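TerD domain-containing protein (Streptomyces coelicolor A3, PDB 2QZ7) is of unknown function but belongs to the TerD (CAPAB/TerDEXZ) family, is probably related in role to tellurium resistance proteins, and holds sodium ions in its crystal form. Local coordinates at residues Lys24-Arg29 with Val130-Gly135; His42-Ile47 with Asp123-Thr128; Ala48-Ala53 with Pro60-Gln65; Asp72-Met77 with Leu97-Pro102; Ile104-Val109 with Glu157-Ala162. All blocks are in the same frame, centred on the assembly; numbering follows the deposited sequence.

Contact 1: residues Lys24-Arg29 with Val130-Gly135; sequences KRVDVR and VVVAEG
Val28 and Val130 meet through their CG1 and CG2 methyls, 3.6 Å between Val28 CG1 and Val130 CG2, on the buried face of two antiparallel strands. Val132 shares that face: its CG1 lies 4.1 Å from Val26 CG2, while its other methyl, CG2, looks toward Val28 CG2. Branched valines suit this place because they fill the face without needing a long side chain and accept the extended backbone readily. The strands run at 169° to each other, and Asp27 with Ala133 and Arg29 with Val131 form the hydrogen-bonded pairs, each closed by two N-H...O=C bonds, with Val28 and Val132 as the non-hydrogen-bonded pair between them.

The other face is mixed, with Asp27 and Arg29 beside Val131 and Ala133. Arg29 lies side by side with Val131, its NH2 at 3.5 Å from Val131 CG1. A chi3 of -74° bends the chain and brings NE within 3.3 Å of Asp27 OD1, a salt bridge of charge alone, since the oxygen lies well out of the guanidinium plane. A water in that plane accepts from Arg29 NE and lies 2.8 Å from Val131 O, to which it may donate; a second water links Asp27 OD2 to Gly135 N. At the far end Glu134 OE2 takes the N-H of Lys24 at 3.0 Å from above the carboxylate plane, while Glu134 OE1 pairs with Arg137.

Within its five-stranded sheet the pair is central: strand 91-95 borders 26-31, strand 137-142 borders 129-134, and Val155 and Phe158 of strand 152-160 cover the valine face.

Contact 2: residues His42-Ile47 with Asp123-Thr128; sequences HHLDII and DDVSNT. With NA (sodium ion), chain D; NA (sodium ion), chain E.
The imidazole of His42 carries Val125 over one face: CG2 of Val125 stands 4.2 Å from the ring centroid and 8° off the normal, a CH-pi contact. The second methyl, Val125 CG1, lies 3.9 Å from His42 ND1, and the two side chains pass each other in opposite directions. With CG1 anti to the backbone N (chi1 -172°), Val125 turns CG2 over the ring. Asp124 O approaches the same imidazole obliquely, 4.0 Å from His42 CE1.

Away from the ring the contact is aliphatic and looser. Leu44 CD1 lies 4.4 Å from Val125 CG1, and the other branch, CD2, comes near the methyl of Thr128. Apolar branches suit this buried junction between the start of strand 44-52 and the loop leading into strand 129-134.

Each segment also turns oxygens to a sodium ion of its own. Leu44 O and Asp45 OD1 bind one, with Ser81, Glu91 and a water; His43 NE2 donates to Asp45 OD1 at 2.9 Å, a bent bond of 136° that probably helps to orient the carboxylate, whose OD2 is hydrogen-bonded to His114. Val125 O and Thr128 OG1 bind the other, with Phe122 and a water, the threonine hydroxyl reaching it at 2.7 Å.

Leu44 and Val125 thus ligate different ions through their carbonyls while their side chains meet, and ligation by carbonyl, hydroxyl and carboxylate oxygens is the hard-donor chemistry expected for sodium.

Contact 3: residues Ala48-Ala53 with Pro60-Gln65; sequences ATTYAA and PVYVVQ
Thr50 lies over the ring of Tyr62 in a beta hairpin, strand 44-52 turning back into the short edge strand 62-64. This is the tight part of the contact: Thr50 OG1 sits 3.2 Å above the ring plane of Tyr62 and over its centre, and Thr50 CG2 reaches the phenol end, 3.4 Å from Tyr62 CZ. Placing OG1 between the backbone N and the carbonyl carbon (chi1 55°) lets one hydroxyl both cover the ring and accept a long, bent bond from Tyr62 N. A beta-branched threonine suits the strand and offers a methyl and a polar atom to the same aromatic face. The tyrosine hydroxyl finds its partner in Asp72.

Thr49 and Val63 occupy the opposite face, side by side, with Thr49 CG2 at 3.6 Å from Val63 CG2. Pro60 extends this patch, its CB against the same threonine methyl, and it lies side by side with Tyr51, Pro60 CD 4.2 Å from Tyr51 CE1. The hydroxyls of Thr49 and Tyr51 are hydrogen-bonded to each other.

The solvent side is at Val61, whose exposed side chain is lightly packed: its CG2 reaches Ala52, 3.4 Å from Ala52 N and 4.0 Å from Ala52 CB. At the other end Ala48 and Val64 exchange two backbone bonds. The backbone beside the exposed valine nevertheless stays close, Val61 N reaching Thr50 O at 2.7 Å from 36° above the carbonyl plane.

Contact 4: residues Asp72-Met77 with Leu97-Pro102; sequences DGTINM and LDRLSP
With chi1 at 61°, Thr74 holds OG1 between its backbone N and carbonyl carbon and leaves CG2 anti to the carbonyl carbon, which sends the two branches to different neighbours. The hydroxyl is given to Asp72 and merely packs on Leu100, OG1 to CD2 of Leu100 3.2 Å, the two side chains crossing at about a right angle. The methyl instead lies 3.5 Å from Arg99 O and over one face of the Arg99 guanidinium, offset toward the rim. A bend at chi3 of 43° folds the arginine back over the turn, where Arg99 NH1 makes a weak bond of 3.5 Å to Gly73 O.

Residues 72-74 form an Asx turn that leads into edge strand 75-77 and meets the connection between strands 91-95 and 104-113, one from each sheet. Asp72 OD1 accepts from Thr74 N at 2.9 Å, and from Thr74 OG1 at 2.6 Å, both arriving from the same face of the carboxylate. Aspartate is the right length for this, while Gly73 takes a positive phi of 73°. Across the way, the 3-10 segment 97-99 is closed by Leu100 N to Leu97 O, which presents Leu100 to the turn. Asp72 OD2 lies 3.8 Å from Leu100 CD2; Tyr62, the partner of this carboxylate, also touches Thr74 and Leu100 with its side chain.

Contact 5: residues Ile104-Val109 with Glu157-Ala162; sequences IARVIV and EFTRNA
Strands 104-109 and 157-160 run antiparallel at 173°, Val107 and Phe158 exchanging two backbone bonds between the non-hydrogen-bonded pairs Arg106-Thr159 and Ile108-Glu157. On one face Arg106 stretches out with CG anti to the backbone N (chi1 177°), its stem beside Thr159, CG to Thr159 CG2 3.8 Å. Its head meets Glu157 side-on: NE at 2.8 Å and NH2 at 3.2 Å both bind the single oxygen Glu157 OE2, which lies in the guanidinium plane. The carboxylate stands 84° to that plane. A long arginine suits this place because its buried stem packs while its head is paired, and NH1 is taken by Pro56 O and Gly187 O.

The other face is apolar, with Phe158 CD2 at 4.2 Å from Val107 CB and Val109 CG1 touching CE2 of the ring. At the strand end Arg160 extends to Ile104, Ile104 O lying in the plane of its guanidinium, 2.9 Å from Arg160 NE, while its backbone N binds Ala105 O.

Ala105 and Arg106 both face Tyr51 in a classic beta bulge, and Tyr51 makes a cation-pi contact with Arg106. The pair lies inside a five-stranded antiparallel sheet, strand 44-52 bordering 104-113 and strand 166-175 bordering 152-160, with Phe158 reaching Trp166 and Phe168.

In the fold
The contacts build a sandwich of two five-stranded antiparallel sheets. Contact 1 lies in one, contacts 3 and 5 in the other; the centres of contacts 3 and 5 are about 10 Å apart, and the Tyr51 backbone bonds to strand 104-113 join them. The sheets meet where Val26 CG1 packs 3.6 Å from Phe158 CZ, joining contacts 1 and 5. Contact 4 bridges the two sheets, touching contacts 1, 3 and 5: Lys24 O lies 3.2 Å from Asp98 N, and Leu100 CD1 touches Val107. Contact 2 supplies ligands to two sodium ions and sits on the other side of the chain's centre, about 26 Å from contact 4 between centres, yet strand 44-52 runs from it directly into contact 3.

Contact 1: residues Lys24-Arg29 with Val130-Gly135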
# COMPACT_ATOMS: atom_id res chain seq x y z
N LYS A 24 6.93 -13.53 -8.24
CA LYS A 24 8.15 -13.80 -7.51
C LYS A 24 8.55 -12.57 -6.81
O LYS A 24 8.95 -12.62 -5.66
CB LYS A 24 9.27 -14.24 -8.45
CG LYS A 24 9.13 -15.65 -8.95
CD LYS A 24 10.24 -15.92 -9.95
CE LYS A 24 10.37 -17.39 -10.25
NZ LYS A 24 11.75 -17.69 -10.71
N ARG A 25 8.49 -11.46 -7.53
CA ARG A 25 8.82 -10.19 -6.97
C ARG A 25 7.87 -9.15 -7.58
O ARG A 25 7.42 -9.30 -8.73
CB ARG A 25 10.30 -9.87 -7.16
CG ARG A 25 10.76 -9.50 -8.57
CD ARG A 25 10.60 -7.99 -8.80
NE ARG A 25 11.74 -7.42 -9.54
CZ ARG A 25 12.81 -6.90 -8.96
NH1 ARG A 25 12.89 -6.87 -7.63
NH2 ARG A 25 13.82 -6.41 -9.70
N VAL A 26 7.52 -8.15 -6.80
CA VAL A 26 6.52 -7.20 -7.20
C VAL A 26 6.92 -5.86 -6.61
O VAL A 26 7.61 -5.83 -5.59
CB VAL A 26 5.08 -7.64 -6.75
CG1 VAL A 26 4.88 -7.46 -5.28
CG2 VAL A 26 4.03 -6.89 -7.51
N ASP A 27 6.57 -4.78 -7.28
CA ASP A 27 6.81 -3.45 -6.69
C ASP A 27 5.59 -2.56 -6.83
O ASP A 27 4.70 -2.80 -7.69
CB ASP A 27 8.06 -2.78 -7.26
CG ASP A 27 7.85 -2.22 -8.66
OD1 ASP A 27 8.04 -1.00 -8.87
OD2 ASP A 27 7.52 -2.99 -9.57
N VAL A 28 5.55 -1.57 -5.94
CA VAL A 28 4.49 -0.62 -5.89
C VAL A 28 5.16 0.75 -5.92
O VAL A 28 6.06 1.04 -5.13
CB VAL A 28 3.67 -0.79 -4.59
CG1 VAL A 28 2.54 0.25 -4.50
CG2 VAL A 28 3.09 -2.22 -4.52
N ARG A 29 4.75 1.58 -6.86
CA ARG A 29 5.31 2.96 -6.95
C ARG A 29 4.17 3.94 -6.83
O ARG A 29 3.07 3.70 -7.38
CB ARG A 29 6.01 3.16 -8.31
CG ARG A 29 7.34 2.42 -8.46
CD ARG A 29 7.81 2.43 -9.94
NE ARG A 29 6.98 1.50 -10.70
CZ ARG A 29 6.97 1.37 -12.02
NH1 ARG A 29 7.75 2.12 -12.77
NH2 ARG A 29 6.18 0.47 -12.60
N VAL A 130 -0.77 5.33 -8.51
CA VAL A 130 -0.03 4.15 -8.08
C VAL A 130 0.11 3.18 -9.27
O VAL A 130 -0.76 3.10 -10.14
CB VAL A 130 -0.72 3.50 -6.82
CG1 VAL A 130 -2.10 2.86 -7.16
CG2 VAL A 130 0.20 2.52 -6.12
N VAL A 131 1.23 2.47 -9.31
CA VAL A 131 1.41 1.39 -10.28
C VAL A 131 1.96 0.16 -9.56
O VAL A 131 2.96 0.27 -8.83
CB VAL A 131 2.38 1.81 -11.46
CG1 VAL A 131 2.65 0.62 -12.42
CG2 VAL A 131 1.82 3.01 -12.24
N VAL A 132 1.29 -0.98 -9.76
CA VAL A 132 1.71 -2.25 -9.22
C VAL A 132 2.22 -3.11 -10.40
O VAL A 132 1.52 -3.27 -11.40
CB VAL A 132 0.51 -2.94 -8.51
CG1 VAL A 132 0.89 -4.30 -7.93
CG2 VAL A 132 -0.02 -2.01 -7.43
N ALA A 133 3.42 -3.65 -10.29
CA ALA A 133 3.99 -4.42 -11.43
C ALA A 133 4.82 -5.58 -10.97
O ALA A 133 5.35 -5.55 -9.86
CB ALA A 133 4.83 -3.52 -12.29
N GLU A 134 4.96 -6.59 -11.83
CA GLU A 134 6.01 -7.58 -11.67
C GLU A 134 7.07 -7.33 -12.75
O GLU A 134 6.88 -7.70 -13.92
CB GLU A 134 5.49 -9.03 -11.75
CG GLU A 134 6.59 -10.01 -11.35
CD GLU A 134 6.33 -11.50 -11.62
OE1 GLU A 134 5.51 -11.87 -12.51
OE2 GLU A 134 7.05 -12.31 -10.96
N GLY A 135 8.17 -6.69 -12.37
CA GLY A 135 9.15 -6.27 -13.37
C GLY A 135 8.46 -5.40 -14.40
O GLY A 135 7.85 -4.37 -14.06
O HOH W 1 5.33 -0.70 -10.08
O HOH W 2 8.62 -5.44 -9.89

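Contact 2: residues His42-Ile47 with Asp123-Thr128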
# COMPACT_ATOMS: atom_id res chain seq x y z
N HIS A 42 1.67 17.61 1.83
CA HIS A 42 0.92 16.42 1.53
C HIS A 42 1.83 15.19 1.78
O HIS A 42 2.78 14.94 1.05
CB HIS A 42 0.41 16.46 0.07
CG HIS A 42 -0.70 17.44 -0.16
ND1 HIS A 42 -0.88 18.10 -1.36
CD2 HIS A 42 -1.69 17.88 0.65
CE1 HIS A 42 -1.93 18.89 -1.28
NE2 HIS A 42 -2.43 18.79 -0.06
N HIS A 43 1.54 14.45 2.86
CA HIS A 43 2.34 13.32 3.27
C HIS A 43 1.51 12.05 3.05
O HIS A 43 0.51 11.81 3.73
CB HIS A 43 2.79 13.43 4.73
CG HIS A 43 3.68 12.30 5.17
ND1 HIS A 43 4.30 12.28 6.40
CD2 HIS A 43 4.00 11.13 4.57
CE1 HIS A 43 5.00 11.17 6.52
NE2 HIS A 43 4.82 10.44 5.43
N LEU A 44 1.93 11.29 2.03
CA LEU A 44 1.34 9.99 1.67
C LEU A 44 2.37 8.93 1.88
O LEU A 44 3.57 9.17 1.69
CB LEU A 44 0.87 9.91 0.21
CG LEU A 44 -0.49 10.53 -0.14
CD1 LEU A 44 -0.52 12.09 0.06
CD2 LEU A 44 -0.90 10.15 -1.54
N ASP A 45 1.90 7.77 2.33
CA ASP A 45 2.74 6.59 2.57
C ASP A 45 2.18 5.38 1.90
O ASP A 45 0.97 5.07 2.05
CB ASP A 45 2.82 6.25 4.06
CG ASP A 45 3.70 7.23 4.85
OD1 ASP A 45 4.65 7.82 4.29
OD2 ASP A 45 3.43 7.41 6.07
N ILE A 46 3.05 4.66 1.21
CA ILE A 46 2.74 3.26 0.88
C ILE A 46 2.89 2.47 2.18
O ILE A 46 3.90 2.60 2.90
CB ILE A 46 3.71 2.65 -0.16
CG1 ILE A 46 3.71 3.46 -1.50
CG2 ILE A 46 3.31 1.15 -0.45
CD1 ILE A 46 4.87 2.98 -2.50
N ILE A 47 1.90 1.63 2.47
CA ILE A 47 1.93 0.80 3.68
C ILE A 47 1.56 -0.60 3.28
O ILE A 47 0.61 -0.78 2.53
CB ILE A 47 0.88 1.31 4.73
CG1 ILE A 47 1.15 2.79 5.13
CG2 ILE A 47 0.89 0.40 5.95
CD1 ILE A 47 0.05 3.38 6.09
N ASP A 123 -9.05 13.01 -3.16
CA ASP A 123 -9.63 14.10 -3.98
C ASP A 123 -9.00 15.46 -3.71
O ASP A 123 -8.97 16.30 -4.60
CB ASP A 123 -11.15 14.20 -3.80
CG ASP A 123 -11.82 14.90 -4.96
OD1 ASP A 123 -11.58 14.47 -6.12
OD2 ASP A 123 -12.56 15.89 -4.74
N ASP A 124 -8.51 15.65 -2.48
CA ASP A 124 -7.76 16.86 -2.07
C ASP A 124 -6.31 16.95 -2.59
O ASP A 124 -5.66 17.98 -2.40
CB ASP A 124 -7.73 16.96 -0.54
CG ASP A 124 -9.11 16.96 0.08
OD1 ASP A 124 -10.01 17.68 -0.42
OD2 ASP A 124 -9.31 16.25 1.09
N VAL A 125 -5.81 15.89 -3.21
CA VAL A 125 -4.38 15.81 -3.58
C VAL A 125 -4.25 15.52 -5.08
O VAL A 125 -4.76 14.48 -5.56
CB VAL A 125 -3.59 14.71 -2.76
CG1 VAL A 125 -2.06 14.81 -3.04
CG2 VAL A 125 -3.86 14.81 -1.25
N SER A 126 -3.59 16.41 -5.83
CA SER A 126 -3.55 16.28 -7.30
C SER A 126 -2.53 15.28 -7.84
O SER A 126 -1.44 15.08 -7.27
CB SER A 126 -3.53 17.66 -8.03
OG SER A 126 -2.65 18.59 -7.45
N ASN A 127 -2.95 14.60 -8.90
CA ASN A 127 -2.11 13.64 -9.59
C ASN A 127 -1.59 12.55 -8.68
O ASN A 127 -0.41 12.18 -8.75
CB ASN A 127 -0.99 14.38 -10.32
CG ASN A 127 -1.51 15.19 -11.50
OD1 ASN A 127 -1.46 16.43 -11.50
ND2 ASN A 127 -2.02 14.48 -12.51
N THR A 128 -2.47 12.06 -7.81
CA THR A 128 -2.20 10.90 -7.01
C THR A 128 -2.29 9.71 -7.94
O THR A 128 -3.29 9.56 -8.65
CB THR A 128 -3.22 10.70 -5.89
OG1 THR A 128 -4.53 10.60 -6.46
CG2 THR A 128 -3.15 11.87 -4.88
NA NA D . 5.80 8.82 2.41
NA NA E . -6.19 12.68 -6.17
O HOH W 3 7.40 9.14 3.86
O HOH W 4 -7.69 11.15 -6.65

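Contact 3: residues Ala48-Ala53 with Pro60-Gln65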
# COMPACT_ATOMS: atom_id res chain seq x y z
N ALA A 48 2.28 -1.61 3.79
CA ALA A 48 1.86 -3.01 3.59
C ALA A 48 1.83 -3.77 4.92
O ALA A 48 2.51 -3.38 5.88
CB ALA A 48 2.82 -3.74 2.62
N THR A 49 1.01 -4.81 4.97
CA THR A 49 0.92 -5.75 6.10
C THR A 49 0.94 -7.14 5.61
O THR A 49 0.48 -7.40 4.51
CB THR A 49 -0.35 -5.53 6.90
OG1 THR A 49 -1.40 -5.20 5.99
CG2 THR A 49 -0.17 -4.30 7.89
N THR A 50 1.46 -8.03 6.44
CA THR A 50 1.55 -9.45 6.16
C THR A 50 0.63 -10.17 7.17
O THR A 50 0.36 -9.61 8.28
CB THR A 50 3.01 -9.94 6.33
OG1 THR A 50 3.46 -9.60 7.65
CG2 THR A 50 3.92 -9.24 5.33
N TYR A 51 0.14 -11.33 6.75
CA TYR A 51 -0.85 -12.15 7.49
C TYR A 51 -0.41 -13.62 7.48
O TYR A 51 0.03 -14.14 6.45
CB TYR A 51 -2.28 -11.99 6.92
CG TYR A 51 -2.68 -10.53 7.00
CD1 TYR A 51 -3.31 -10.01 8.15
CD2 TYR A 51 -2.34 -9.64 5.97
CE1 TYR A 51 -3.62 -8.65 8.24
CE2 TYR A 51 -2.63 -8.27 6.07
CZ TYR A 51 -3.28 -7.79 7.22
OH TYR A 51 -3.58 -6.44 7.35
N ALA A 52 -0.53 -14.25 8.66
CA ALA A 52 -0.21 -15.66 8.91
C ALA A 52 -1.13 -16.57 8.11
O ALA A 52 -2.32 -16.26 7.96
CB ALA A 52 -0.34 -15.98 10.40
N ALA A 53 -0.57 -17.68 7.64
CA ALA A 53 -1.34 -18.76 7.01
C ALA A 53 -2.53 -19.16 7.88
O ALA A 53 -3.65 -19.27 7.35
CB ALA A 53 -0.46 -19.97 6.72
N PRO A 60 -2.20 -8.08 11.65
CA PRO A 60 -0.98 -8.13 10.86
C PRO A 60 0.13 -8.85 11.63
O PRO A 60 0.22 -8.71 12.85
CB PRO A 60 -0.59 -6.65 10.70
CG PRO A 60 -1.82 -5.88 10.92
CD PRO A 60 -2.69 -6.70 11.83
N VAL A 61 0.99 -9.58 10.90
CA VAL A 61 2.19 -10.17 11.50
C VAL A 61 3.19 -9.01 11.63
O VAL A 61 3.86 -8.84 12.65
CB VAL A 61 2.79 -11.31 10.64
CG1 VAL A 61 4.13 -11.79 11.21
CG2 VAL A 61 1.75 -12.53 10.54
N TYR A 62 3.25 -8.16 10.60
CA TYR A 62 3.99 -6.91 10.77
C TYR A 62 3.53 -5.88 9.77
O TYR A 62 2.86 -6.22 8.80
CB TYR A 62 5.53 -7.16 10.67
CG TYR A 62 6.00 -7.82 9.40
CD1 TYR A 62 6.14 -7.07 8.21
CD2 TYR A 62 6.35 -9.19 9.38
CE1 TYR A 62 6.58 -7.66 7.04
CE2 TYR A 62 6.78 -9.80 8.20
CZ TYR A 62 6.90 -9.03 7.04
OH TYR A 62 7.34 -9.62 5.88
N VAL A 63 3.93 -4.62 10.00
CA VAL A 63 3.56 -3.49 9.16
C VAL A 63 4.84 -2.99 8.50
O VAL A 63 5.92 -2.98 9.14
CB VAL A 63 2.89 -2.33 10.02
CG1 VAL A 63 2.64 -1.01 9.17
CG2 VAL A 63 1.60 -2.85 10.73
N VAL A 64 4.75 -2.62 7.21
CA VAL A 64 5.91 -2.13 6.49
C VAL A 64 5.55 -0.73 5.96
O VAL A 64 4.48 -0.55 5.37
CB VAL A 64 6.38 -3.05 5.29
CG1 VAL A 64 7.68 -2.49 4.63
CG2 VAL A 64 6.64 -4.52 5.72
N GLN A 65 6.42 0.23 6.20
CA GLN A 65 6.24 1.61 5.69
C GLN A 65 7.58 2.34 5.83
O GLN A 65 8.55 1.71 6.21
CB GLN A 65 5.10 2.38 6.42
CG GLN A 65 5.30 2.55 7.91
CD GLN A 65 4.08 3.10 8.62
OE1 GLN A 65 2.97 2.90 8.19
NE2 GLN A 65 4.29 3.76 9.75

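Contact 4: residues Asp72-Met77 with Leu97-Pro102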
# COMPACT_ATOMS: atom_id res chain seq x y z
N ASP A 72 12.14 -9.39 8.15
CA ASP A 72 12.67 -10.56 7.50
C ASP A 72 13.52 -10.12 6.32
O ASP A 72 14.12 -10.96 5.65
CB ASP A 72 11.52 -11.48 7.05
CG ASP A 72 10.43 -10.73 6.27
OD1 ASP A 72 10.77 -9.74 5.59
OD2 ASP A 72 9.24 -11.13 6.31
N GLY A 73 13.56 -8.81 6.05
CA GLY A 73 14.34 -8.25 4.94
C GLY A 73 13.80 -8.50 3.54
O GLY A 73 14.48 -8.29 2.56
N THR A 74 12.56 -8.95 3.43
CA THR A 74 12.03 -9.37 2.13
C THR A 74 11.34 -8.26 1.38
O THR A 74 10.99 -8.44 0.21
CB THR A 74 11.01 -10.49 2.29
OG1 THR A 74 9.93 -9.98 3.09
CG2 THR A 74 11.66 -11.68 2.96
N ILE A 75 11.12 -7.13 2.07
CA ILE A 75 10.50 -5.93 1.51
C ILE A 75 11.41 -4.69 1.72
O ILE A 75 11.97 -4.50 2.81
CB ILE A 75 9.10 -5.72 2.11
CG1 ILE A 75 8.27 -7.00 1.91
CG2 ILE A 75 8.39 -4.51 1.45
CD1 ILE A 75 7.03 -7.17 2.80
N ASN A 76 11.60 -3.89 0.68
CA ASN A 76 12.53 -2.76 0.73
C ASN A 76 11.81 -1.57 0.15
O ASN A 76 10.87 -1.73 -0.63
CB ASN A 76 13.84 -3.06 -0.11
CG ASN A 76 14.90 -1.86 -0.10
OD1 ASN A 76 15.34 -1.40 -1.17
ND2 ASN A 76 15.32 -1.39 1.11
N MSE A 77 12.24 -0.38 0.56
CA MSE A 77 11.82 0.88 -0.05
C MSE A 77 13.09 1.61 -0.47
O MSE A 77 13.83 2.10 0.39
CB MSE A 77 11.03 1.72 0.94
CG MSE A 77 9.73 1.01 1.42
SE MSE A 77 8.66 2.22 2.46
CE MSE A 77 7.80 3.17 0.96
N LEU A 97 8.27 -11.60 -2.79
CA LEU A 97 7.22 -12.53 -2.32
C LEU A 97 7.73 -13.97 -2.13
O LEU A 97 7.43 -14.63 -1.14
CB LEU A 97 6.02 -12.48 -3.28
CG LEU A 97 5.33 -11.09 -3.38
CD1 LEU A 97 4.21 -11.12 -4.40
CD2 LEU A 97 4.78 -10.65 -2.07
N ASP A 98 8.53 -14.43 -3.07
CA ASP A 98 9.05 -15.79 -3.06
C ASP A 98 9.96 -16.07 -1.86
O ASP A 98 10.19 -17.21 -1.53
CB ASP A 98 9.74 -16.12 -4.39
CG ASP A 98 10.98 -15.25 -4.67
OD1 ASP A 98 11.84 -15.75 -5.43
OD2 ASP A 98 11.09 -14.07 -4.22
N ARG A 99 10.40 -15.02 -1.18
CA ARG A 99 11.31 -15.14 -0.04
C ARG A 99 10.63 -15.02 1.33
O ARG A 99 11.28 -15.14 2.37
CB ARG A 99 12.44 -14.11 -0.17
CG ARG A 99 13.43 -14.45 -1.30
CD ARG A 99 14.47 -13.35 -1.45
NE ARG A 99 14.96 -12.90 -0.14
CZ ARG A 99 15.19 -11.63 0.20
NH1 ARG A 99 15.63 -11.36 1.43
NH2 ARG A 99 14.99 -10.63 -0.67
N LEU A 100 9.32 -14.77 1.33
CA LEU A 100 8.51 -14.79 2.55
C LEU A 100 8.37 -16.19 3.12
O LEU A 100 8.18 -17.16 2.37
CB LEU A 100 7.10 -14.25 2.26
CG LEU A 100 7.02 -12.76 1.89
CD1 LEU A 100 5.63 -12.39 1.34
CD2 LEU A 100 7.34 -11.94 3.12
N SER A 101 8.44 -16.26 4.45
CA SER A 101 8.17 -17.48 5.24
C SER A 101 6.91 -18.17 4.73
O SER A 101 5.95 -17.49 4.40
CB SER A 101 7.93 -17.08 6.70
OG SER A 101 7.37 -18.15 7.45
N PRO A 102 6.89 -19.53 4.69
CA PRO A 102 5.66 -20.24 4.33
C PRO A 102 4.51 -19.90 5.28
O PRO A 102 3.35 -19.90 4.88
CB PRO A 102 6.07 -21.73 4.48
CG PRO A 102 7.53 -21.72 4.22
CD PRO A 102 8.00 -20.47 4.94

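Contact 5: residues Ile104-Val109 with Glu157-Ala162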
# COMPACT_ATOMS: atom_id res chain seq x y z
N ILE A 104 3.62 -17.04 6.23
CA ILE A 104 2.90 -15.83 5.76
C ILE A 104 2.24 -16.16 4.42
O ILE A 104 2.92 -16.54 3.47
CB ILE A 104 3.86 -14.61 5.62
CG1 ILE A 104 4.31 -14.14 7.00
CG2 ILE A 104 3.20 -13.42 4.82
CD1 ILE A 104 5.45 -13.24 6.94
N ALA A 105 0.93 -15.99 4.33
CA ALA A 105 0.20 -16.43 3.15
C ALA A 105 -0.62 -15.34 2.47
O ALA A 105 -1.29 -15.59 1.43
CB ALA A 105 -0.72 -17.68 3.48
N ARG A 106 -0.58 -14.14 3.05
CA ARG A 106 -1.31 -13.01 2.49
C ARG A 106 -0.56 -11.71 2.79
O ARG A 106 -0.05 -11.52 3.91
CB ARG A 106 -2.73 -12.98 3.08
CG ARG A 106 -3.59 -11.81 2.63
CD ARG A 106 -5.08 -12.12 3.05
NE ARG A 106 -5.96 -11.06 2.57
CZ ARG A 106 -6.44 -10.05 3.29
NH1 ARG A 106 -6.16 -9.91 4.58
NH2 ARG A 106 -7.23 -9.16 2.70
N VAL A 107 -0.51 -10.84 1.78
CA VAL A 107 0.04 -9.52 1.89
C VAL A 107 -0.96 -8.52 1.31
O VAL A 107 -1.53 -8.74 0.24
CB VAL A 107 1.42 -9.39 1.15
CG1 VAL A 107 1.98 -7.94 1.31
CG2 VAL A 107 2.39 -10.42 1.70
N ILE A 108 -1.19 -7.42 2.01
CA ILE A 108 -1.96 -6.36 1.42
C ILE A 108 -1.25 -5.05 1.44
O ILE A 108 -0.59 -4.70 2.41
CB ILE A 108 -3.45 -6.34 1.90
CG1 ILE A 108 -4.22 -5.07 1.63
CG2 ILE A 108 -3.68 -6.80 3.31
CD1 ILE A 108 -5.74 -5.57 1.39
N VAL A 109 -1.33 -4.33 0.33
CA VAL A 109 -0.61 -3.04 0.24
C VAL A 109 -1.62 -1.96 -0.10
O VAL A 109 -2.58 -2.21 -0.82
CB VAL A 109 0.58 -3.12 -0.77
CG1 VAL A 109 0.09 -3.43 -2.13
CG2 VAL A 109 1.40 -1.80 -0.78
N GLU A 157 -3.82 -7.09 -3.32
CA GLU A 157 -3.70 -8.21 -2.40
C GLU A 157 -2.82 -9.30 -3.06
O GLU A 157 -3.06 -9.64 -4.22
CB GLU A 157 -5.10 -8.80 -2.12
CG GLU A 157 -5.07 -9.98 -1.20
CD GLU A 157 -6.36 -10.74 -1.14
OE1 GLU A 157 -6.74 -11.37 -2.16
OE2 GLU A 157 -6.97 -10.76 -0.05
N PHE A 158 -1.84 -9.82 -2.34
CA PHE A 158 -1.10 -11.01 -2.77
C PHE A 158 -1.42 -12.15 -1.79
O PHE A 158 -1.41 -11.96 -0.56
CB PHE A 158 0.41 -10.75 -2.86
CG PHE A 158 0.75 -9.45 -3.57
CD1 PHE A 158 0.77 -9.39 -4.96
CD2 PHE A 158 1.01 -8.31 -2.85
CE1 PHE A 158 1.04 -8.18 -5.63
CE2 PHE A 158 1.33 -7.09 -3.48
CZ PHE A 158 1.32 -7.03 -4.88
N THR A 159 -1.77 -13.32 -2.35
CA THR A 159 -2.11 -14.51 -1.56
C THR A 159 -1.45 -15.72 -2.22
O THR A 159 -1.23 -15.73 -3.44
CB THR A 159 -3.65 -14.74 -1.43
OG1 THR A 159 -4.24 -14.83 -2.72
CG2 THR A 159 -4.33 -13.61 -0.68
N ARG A 160 -1.13 -16.73 -1.40
CA ARG A 160 -0.58 -18.00 -1.90
C ARG A 160 -1.65 -19.01 -2.40
O ARG A 160 -2.74 -19.16 -1.82
CB ARG A 160 0.25 -18.71 -0.82
CG ARG A 160 1.51 -17.99 -0.33
CD ARG A 160 2.26 -18.89 0.68
NE ARG A 160 3.46 -18.26 1.23
CZ ARG A 160 4.66 -18.37 0.66
NH1 ARG A 160 4.80 -19.06 -0.45
NH2 ARG A 160 5.73 -17.77 1.19
N ASN A 161 -1.29 -19.71 -3.47
CA ASN A 161 -2.02 -20.88 -3.96
C ASN A 161 -2.03 -22.06 -2.99
O ASN A 161 -1.39 -22.03 -1.94
CB ASN A 161 -1.43 -21.37 -5.29
CG ASN A 161 -2.21 -20.85 -6.49
OD1 ASN A 161 -3.18 -20.11 -6.33
ND2 ASN A 161 -1.81 -21.26 -7.69
N ALA A 162 -2.78 -23.09 -3.37
CA ALA A 162 -2.61 -24.41 -2.77
C ALA A 162 -1.17 -24.87 -3.02
O ALA A 162 -0.50 -25.38 -2.11
CB ALA A 162 -3.64 -25.40 -3.30